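Local coordinates for hypoxanthine phosphoribosyltransferase (PDB 7CMJ), which transfers the 5-phosphoribosyl group from phosphoribosylpyrophosphate to hypoxanthine or guanine, making IMP or GMP in purine salvage, at residues A[121-126]-A[149-154]; A[60-65]-A[89-94]. All coordinates share one frame; numbering follows the deposited sequence.

Contact 1: A[121-126]-A[149-154]. With BA (barium ion), chain D.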
loop_
_atom_site.group_PDB
_atom_site.type_symbol
_atom_site.label_atom_id
_atom_site.label_comp_id
_atom_site.label_asym_id
_atom_site.label_seq_id
_atom_site.Cartn_x
_atom_site.Cartn_y
_atom_site.Cartn_z
ATOM N N ILE A 121 -15.189 13.030 -10.263
ATOM C CA ILE A 121 -14.582 12.813 -8.960
ATOM C C ILE A 121 -14.666 14.084 -8.141
ATOM O O ILE A 121 -14.402 15.186 -8.640
ATOM C CB ILE A 121 -13.112 12.384 -9.075
ATOM C CG1 ILE A 121 -12.974 11.168 -9.979
ATOM C CG2 ILE A 121 -12.527 12.157 -7.675
ATOM C CD1 ILE A 121 -11.559 10.918 -10.285
ATOM N N LEU A 122 -15.001 13.921 -6.877
ATOM C CA LEU A 122 -14.968 14.995 -5.903
ATOM C C LEU A 122 -13.976 14.600 -4.818
ATOM O O LEU A 122 -14.199 13.624 -4.096
ATOM C CB LEU A 122 -16.359 15.235 -5.336
ATOM C CG LEU A 122 -16.570 16.552 -4.597
ATOM C CD1 LEU A 122 -16.250 17.696 -5.534
ATOM C CD2 LEU A 122 -18.019 16.633 -4.084
ATOM N N ILE A 123 -12.863 15.324 -4.729
ATOM C CA ILE A 123 -11.896 15.104 -3.657
ATOM C C ILE A 123 -12.490 15.669 -2.372
ATOM O O ILE A 123 -12.845 16.853 -2.311
ATOM C CB ILE A 123 -10.543 15.760 -3.978
ATOM C CG1 ILE A 123 -9.912 15.117 -5.209
ATOM C CG2 ILE A 123 -9.599 15.651 -2.793
ATOM C CD1 ILE A 123 -8.597 15.750 -5.618
ATOM N N VAL A 124 -12.613 14.824 -1.348
ATOM C CA VAL A 124 -13.216 15.220 -0.081
ATOM C C VAL A 124 -12.121 15.522 0.932
ATOM O O VAL A 124 -11.331 14.644 1.296
ATOM C CB VAL A 124 -14.170 14.151 0.455
ATOM C CG1 VAL A 124 -14.725 14.596 1.815
ATOM C CG2 VAL A 124 -15.280 13.909 -0.550
ATOM N N GLU A 125 -12.098 16.759 1.411
ATOM C CA GLU A 125 -11.111 17.211 2.373
ATOM C C GLU A 125 -11.792 17.877 3.568
ATOM O O GLU A 125 -12.844 18.515 3.442
ATOM C CB GLU A 125 -10.104 18.186 1.713
ATOM C CG GLU A 125 -8.892 17.510 1.117
ATOM C CD GLU A 125 -7.954 16.988 2.189
ATOM O OE1 GLU A 125 -8.317 17.138 3.373
ATOM O OE2 GLU A 125 -6.875 16.437 1.856
ATOM N N ASP A 126 -11.160 17.727 4.735
ATOM C CA ASP A 126 -11.605 18.419 5.941
ATOM C C ASP A 126 -11.095 19.868 5.972
ATOM O O ASP A 126 -11.860 20.794 6.244
ATOM C CB ASP A 126 -11.144 17.630 7.176
ATOM C CG ASP A 126 -9.661 17.355 7.155
ATOM O OD1 ASP A 126 -9.117 16.728 8.094
ATOM O OD2 ASP A 126 -9.031 17.787 6.167
ATOM N N LEU A 149 -13.027 16.779 -12.363
ATOM C CA LEU A 149 -12.397 16.752 -11.047
ATOM C C LEU A 149 -12.732 18.038 -10.303
ATOM O O LEU A 149 -12.367 19.126 -10.757
ATOM C CB LEU A 149 -10.882 16.569 -11.168
ATOM C CG LEU A 149 -10.093 16.616 -9.858
ATOM C CD1 LEU A 149 -10.558 15.501 -8.910
ATOM C CD2 LEU A 149 -8.580 16.551 -10.112
ATOM N N LYS A 150 -13.433 17.918 -9.170
ATOM C CA LYS A 150 -13.716 19.043 -8.278
ATOM C C LYS A 150 -13.333 18.667 -6.850
ATOM O O LYS A 150 -13.113 17.494 -6.531
ATOM C CB LYS A 150 -15.193 19.466 -8.346
ATOM C CG LYS A 150 -15.658 19.969 -9.710
ATOM C CD LYS A 150 -15.072 21.332 -10.022
ATOM C CE LYS A 150 -15.092 21.641 -11.520
ATOM N NZ LYS A 150 -16.438 22.052 -12.026
ATOM N N THR A 151 -13.254 19.671 -5.977
ATOM C CA THR A 151 -12.911 19.453 -4.573
ATOM C C THR A 151 -13.982 20.034 -3.648
ATOM O O THR A 151 -14.578 21.081 -3.941
ATOM C CB THR A 151 -11.557 20.086 -4.213
ATOM O OG1 THR A 151 -11.671 21.518 -4.263
ATOM C CG2 THR A 151 -10.461 19.625 -5.170
ATOM N N VAL A 152 -14.211 19.360 -2.521
ATOM C CA VAL A 152 -15.095 19.861 -1.476
ATOM C C VAL A 152 -14.311 19.890 -0.175
ATOM O O VAL A 152 -13.726 18.878 0.233
ATOM C CB VAL A 152 -16.375 19.018 -1.325
ATOM C CG1 VAL A 152 -16.051 17.555 -0.944
ATOM C CG2 VAL A 152 -17.290 19.661 -0.283
ATOM N N VAL A 153 -14.286 21.051 0.467
ATOM C CA VAL A 153 -13.518 21.253 1.688
ATOM C C VAL A 153 -14.483 21.664 2.782
ATOM O O VAL A 153 -15.259 22.605 2.601
ATOM C CB VAL A 153 -12.409 22.305 1.506
ATOM C CG1 VAL A 153 -11.339 22.116 2.586
ATOM C CG2 VAL A 153 -11.802 22.193 0.120
ATOM N N LEU A 154 -14.442 20.953 3.912
ATOM C CA LEU A 154 -15.422 21.231 4.953
ATOM C C LEU A 154 -15.114 22.559 5.626
ATOM O O LEU A 154 -15.987 23.416 5.753
ATOM C CB LEU A 154 -15.467 20.093 5.981
ATOM C CG LEU A 154 -16.270 20.528 7.212
ATOM C CD1 LEU A 154 -17.777 20.466 6.891
ATOM C CD2 LEU A 154 -15.926 19.667 8.425
HETATM BA BA BA D . -7.177 16.348 5.353
HETATM O O HOH W 1 -9.033 14.205 5.007
HETATM O O HOH W 2 -6.084 18.590 5.320
#
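Ile121 O accepts the amide of Lys150 (N to O 2.9 Å), the first of five backbone hydrogen bonds between the parallel segments 121-126 and 149-154. Lys150 O then takes Ile123 N, and Ile123 O takes Val152 N in a nearly straight bond (174° at the hydrogen). Val152 O accepts Glu125 N, and Glu125 O accepts Leu154 N at 3.0 Å. Between these, Leu122 N-H and C=O and Val124 N-H turn to the neighbouring strand 59-64; Val124 O instead accepts a hydrogen bond from Ser68 OG. Thr151 N and OG1 are satisfied by Asp168 and Leu166. Helix 131-142 connects the two strands in a beta-alpha-beta crossover of the phosphoribosyltransferase fold. Ile121, Ile123 and Leu149 face that helix; Leu149 CD1 lies 3.8 Å from Ile123 CG1. On the other face Leu122 crosses Val152 at about a right angle, and Val124 lies alongside it. At the C-terminal end the acidic pair binds barium through Glu125 OE1 (2.4 Å) and Asp126 OD2 (2.5 Å), with two waters. A bend at chi2 (-72°) turns the Glu125 carboxylate to the barium; its OE1 also receives a weak bond from Asp126 N, 3.2 Å away. Both acids probably belong to the GMP site as well.

Contact 2: A[60-65]-A[89-94]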
loop_
_atom_site.group_PDB
_atom_site.type_symbol
_atom_site.label_atom_id
_atom_site.label_comp_id
_atom_site.label_asym_id
_atom_site.label_seq_id
_atom_site.Cartn_x
_atom_site.Cartn_y
_atom_site.Cartn_z
ATOM N N TYR A 60 -18.042 10.248 -7.770
ATOM C CA TYR A 60 -17.130 9.509 -6.906
ATOM C C TYR A 60 -16.631 10.405 -5.779
ATOM O O TYR A 60 -16.097 11.488 -6.027
ATOM C CB TYR A 60 -15.945 8.975 -7.710
ATOM C CG TYR A 60 -16.219 7.682 -8.433
ATOM C CD1 TYR A 60 -15.766 6.461 -7.924
ATOM C CD2 TYR A 60 -16.915 7.673 -9.639
ATOM C CE1 TYR A 60 -16.012 5.266 -8.594
ATOM C CE2 TYR A 60 -17.161 6.482 -10.310
ATOM C CZ TYR A 60 -16.709 5.287 -9.780
ATOM O OH TYR A 60 -16.960 4.114 -10.446
ATOM N N LEU A 61 -16.782 9.945 -4.549
ATOM C CA LEU A 61 -16.286 10.679 -3.392
ATOM C C LEU A 61 -14.907 10.157 -3.024
ATOM O O LEU A 61 -14.754 8.991 -2.647
ATOM C CB LEU A 61 -17.242 10.549 -2.207
ATOM C CG LEU A 61 -18.574 11.276 -2.417
ATOM C CD1 LEU A 61 -19.443 11.196 -1.172
ATOM C CD2 LEU A 61 -18.338 12.735 -2.850
ATOM N N LEU A 62 -13.909 11.014 -3.132
ATOM C CA LEU A 62 -12.534 10.638 -2.841
ATOM C C LEU A 62 -12.201 11.066 -1.420
ATOM O O LEU A 62 -11.778 12.190 -1.174
ATOM C CB LEU A 62 -11.600 11.279 -3.844
ATOM C CG LEU A 62 -10.955 10.273 -4.769
ATOM C CD1 LEU A 62 -9.766 10.984 -5.248
ATOM C CD2 LEU A 62 -10.546 9.048 -3.995
ATOM N N CYS A 63 -12.379 10.154 -0.479
ATOM C CA CYS A 63 -12.107 10.434 0.923
ATOM C C CYS A 63 -10.603 10.375 1.175
ATOM O O CYS A 63 -9.996 9.295 1.152
ATOM C CB CYS A 63 -12.850 9.436 1.802
ATOM S SG CYS A 63 -12.570 9.706 3.539
ATOM N N VAL A 64 -9.998 11.533 1.424
ATOM C CA VAL A 64 -8.603 11.579 1.843
ATOM C C VAL A 64 -8.538 11.194 3.311
ATOM O O VAL A 64 -9.118 11.865 4.173
ATOM C CB VAL A 64 -8.004 12.972 1.615
ATOM C CG1 VAL A 64 -6.541 12.960 1.956
ATOM C CG2 VAL A 64 -8.248 13.444 0.172
ATOM N N LEU A 65 -7.862 10.098 3.602
ATOM C CA LEU A 65 -7.775 9.630 4.975
ATOM C C LEU A 65 -6.682 10.377 5.731
ATOM O O LEU A 65 -5.722 10.872 5.135
ATOM C CB LEU A 65 -7.502 8.135 4.986
ATOM C CG LEU A 65 -8.674 7.327 4.454
ATOM C CD1 LEU A 65 -8.184 5.923 4.156
ATOM C CD2 LEU A 65 -9.756 7.300 5.498
ATOM N N GLU A 89 -14.375 6.144 -2.783
ATOM C CA GLU A 89 -13.026 5.609 -2.808
ATOM C C GLU A 89 -12.196 6.302 -1.739
ATOM O O GLU A 89 -12.436 7.463 -1.399
ATOM C CB GLU A 89 -12.397 5.792 -4.183
ATOM C CG GLU A 89 -13.081 4.975 -5.267
ATOM C CD GLU A 89 -12.801 3.482 -5.140
ATOM O OE1 GLU A 89 -13.474 2.706 -5.850
ATOM O OE2 GLU A 89 -11.921 3.078 -4.333
ATOM N N PHE A 90 -11.231 5.574 -1.192
ATOM C CA PHE A 90 -10.349 6.119 -0.172
ATOM C C PHE A 90 -8.915 6.110 -0.665
ATOM O O PHE A 90 -8.472 5.163 -1.324
ATOM C CB PHE A 90 -10.450 5.330 1.117
ATOM C CG PHE A 90 -11.852 5.160 1.594
ATOM C CD1 PHE A 90 -12.358 5.970 2.610
ATOM C CD2 PHE A 90 -12.683 4.204 1.016
ATOM C CE1 PHE A 90 -13.647 5.825 3.039
ATOM C CE2 PHE A 90 -13.980 4.049 1.447
ATOM C CZ PHE A 90 -14.465 4.865 2.462
ATOM N N ILE A 91 -8.193 7.174 -0.350
ATOM C CA ILE A 91 -6.756 7.190 -0.547
ATOM C C ILE A 91 -6.108 7.568 0.773
ATOM O O ILE A 91 -6.726 8.173 1.649
ATOM C CB ILE A 91 -6.321 8.142 -1.673
ATOM C CG1 ILE A 91 -6.586 9.591 -1.295
ATOM C CG2 ILE A 91 -7.046 7.807 -2.968
ATOM C CD1 ILE A 91 -5.912 10.554 -2.280
ATOM N N CYS A 92 -4.855 7.168 0.923
ATOM C CA CYS A 92 -4.108 7.490 2.128
ATOM C C CYS A 92 -2.672 7.761 1.723
ATOM O O CYS A 92 -2.053 6.946 1.038
ATOM C CB CYS A 92 -4.181 6.364 3.166
ATOM S SG CYS A 92 -3.503 6.790 4.800
ATOM N N ALA A 93 -2.162 8.913 2.112
ATOM C CA ALA A 93 -0.825 9.299 1.725
ATOM C C ALA A 93 -0.035 9.717 2.954
ATOM O O ALA A 93 -0.571 10.331 3.883
ATOM C CB ALA A 93 -0.852 10.419 0.700
ATOM N N SER A 94 1.237 9.352 2.956
ATOM C CA SER A 94 2.157 9.707 4.018
ATOM C C SER A 94 3.052 10.837 3.522
ATOM O O SER A 94 3.374 10.910 2.330
ATOM C CB SER A 94 2.952 8.460 4.439
ATOM O OG SER A 94 4.279 8.740 4.845
#
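Cys63 holds SG anti to its backbone N (chi1 180°), while Phe90 sets its ring beside its own backbone N (chi1 -52°). These torsions bring the two side chains together on one face of a parallel pair of strands. Helix 69-81 connects the strands in a beta-alpha-beta unit of the phosphoribosyltransferase fold, and it packs on the face that carries Cys63. Cys63 CB comes to 3.6 Å from Phe90 CD1, and its sulfur makes an oblique sulfur-aromatic contact, 5.0 Å from SG to the ring centroid. Leu65 approaches the same phenylalanine with CD1 3.8 Å from Phe90 CB. Phe69 of a second subunit meets the Phe90 ring edge-to-face, so this side of the sheet also takes part in a subunit interface.

Four backbone hydrogen bonds join the strands. Leu61 O accepts Glu89 N, and Glu89 O accepts Cys63 N. Cys63 O takes Ile91 N in a longer bond of 3.2 Å. Ile91 O then takes Leu65 N at 3.0 Å.

The opposite face carries Leu62, Val64, Glu89 and Ile91. Leu62 CD2 reaches across to both Glu89 and Ile91, 3.9 Å from Ile91 CG2. The Glu89 carboxylate is buried and well satisfied: Arg113 N and Asp114 N donate to its two oxygens, and Lys66 of the second subunit forms a salt bridge. Its plane is nearly coplanar with the Tyr60 ring, 16° apart. The aliphatic part of Glu89 meets the edge of that ring, with CG 4.1 Å from Tyr60 CD1.

How the contacts relate
Contacts 1 and 2 belong to one mixed sheet, with centres about 10 Å apart. Strands 59-64 and 120-125 are neighbours in it and join the two pairs into four parallel strands. Leu62 carries two of the backbone links: its O lies 2.8 Å from Val124 N and its N 2.8 Å from Leu122 O, both probable hydrogen bonds. Both segments of contact 2 precede those of contact 1 in the sequence. Near the metal, Val64 CG1 packs 3.5 Å from Glu125 OE2. The Val64 side chain is about 5 Å from the barium. Asp126 is about 7 Å, side chain to side chain, from Asp129, the likely proton acceptor, and its side chain is about 4 Å from a bound phosphate ion, probably from the crystallisation liquor.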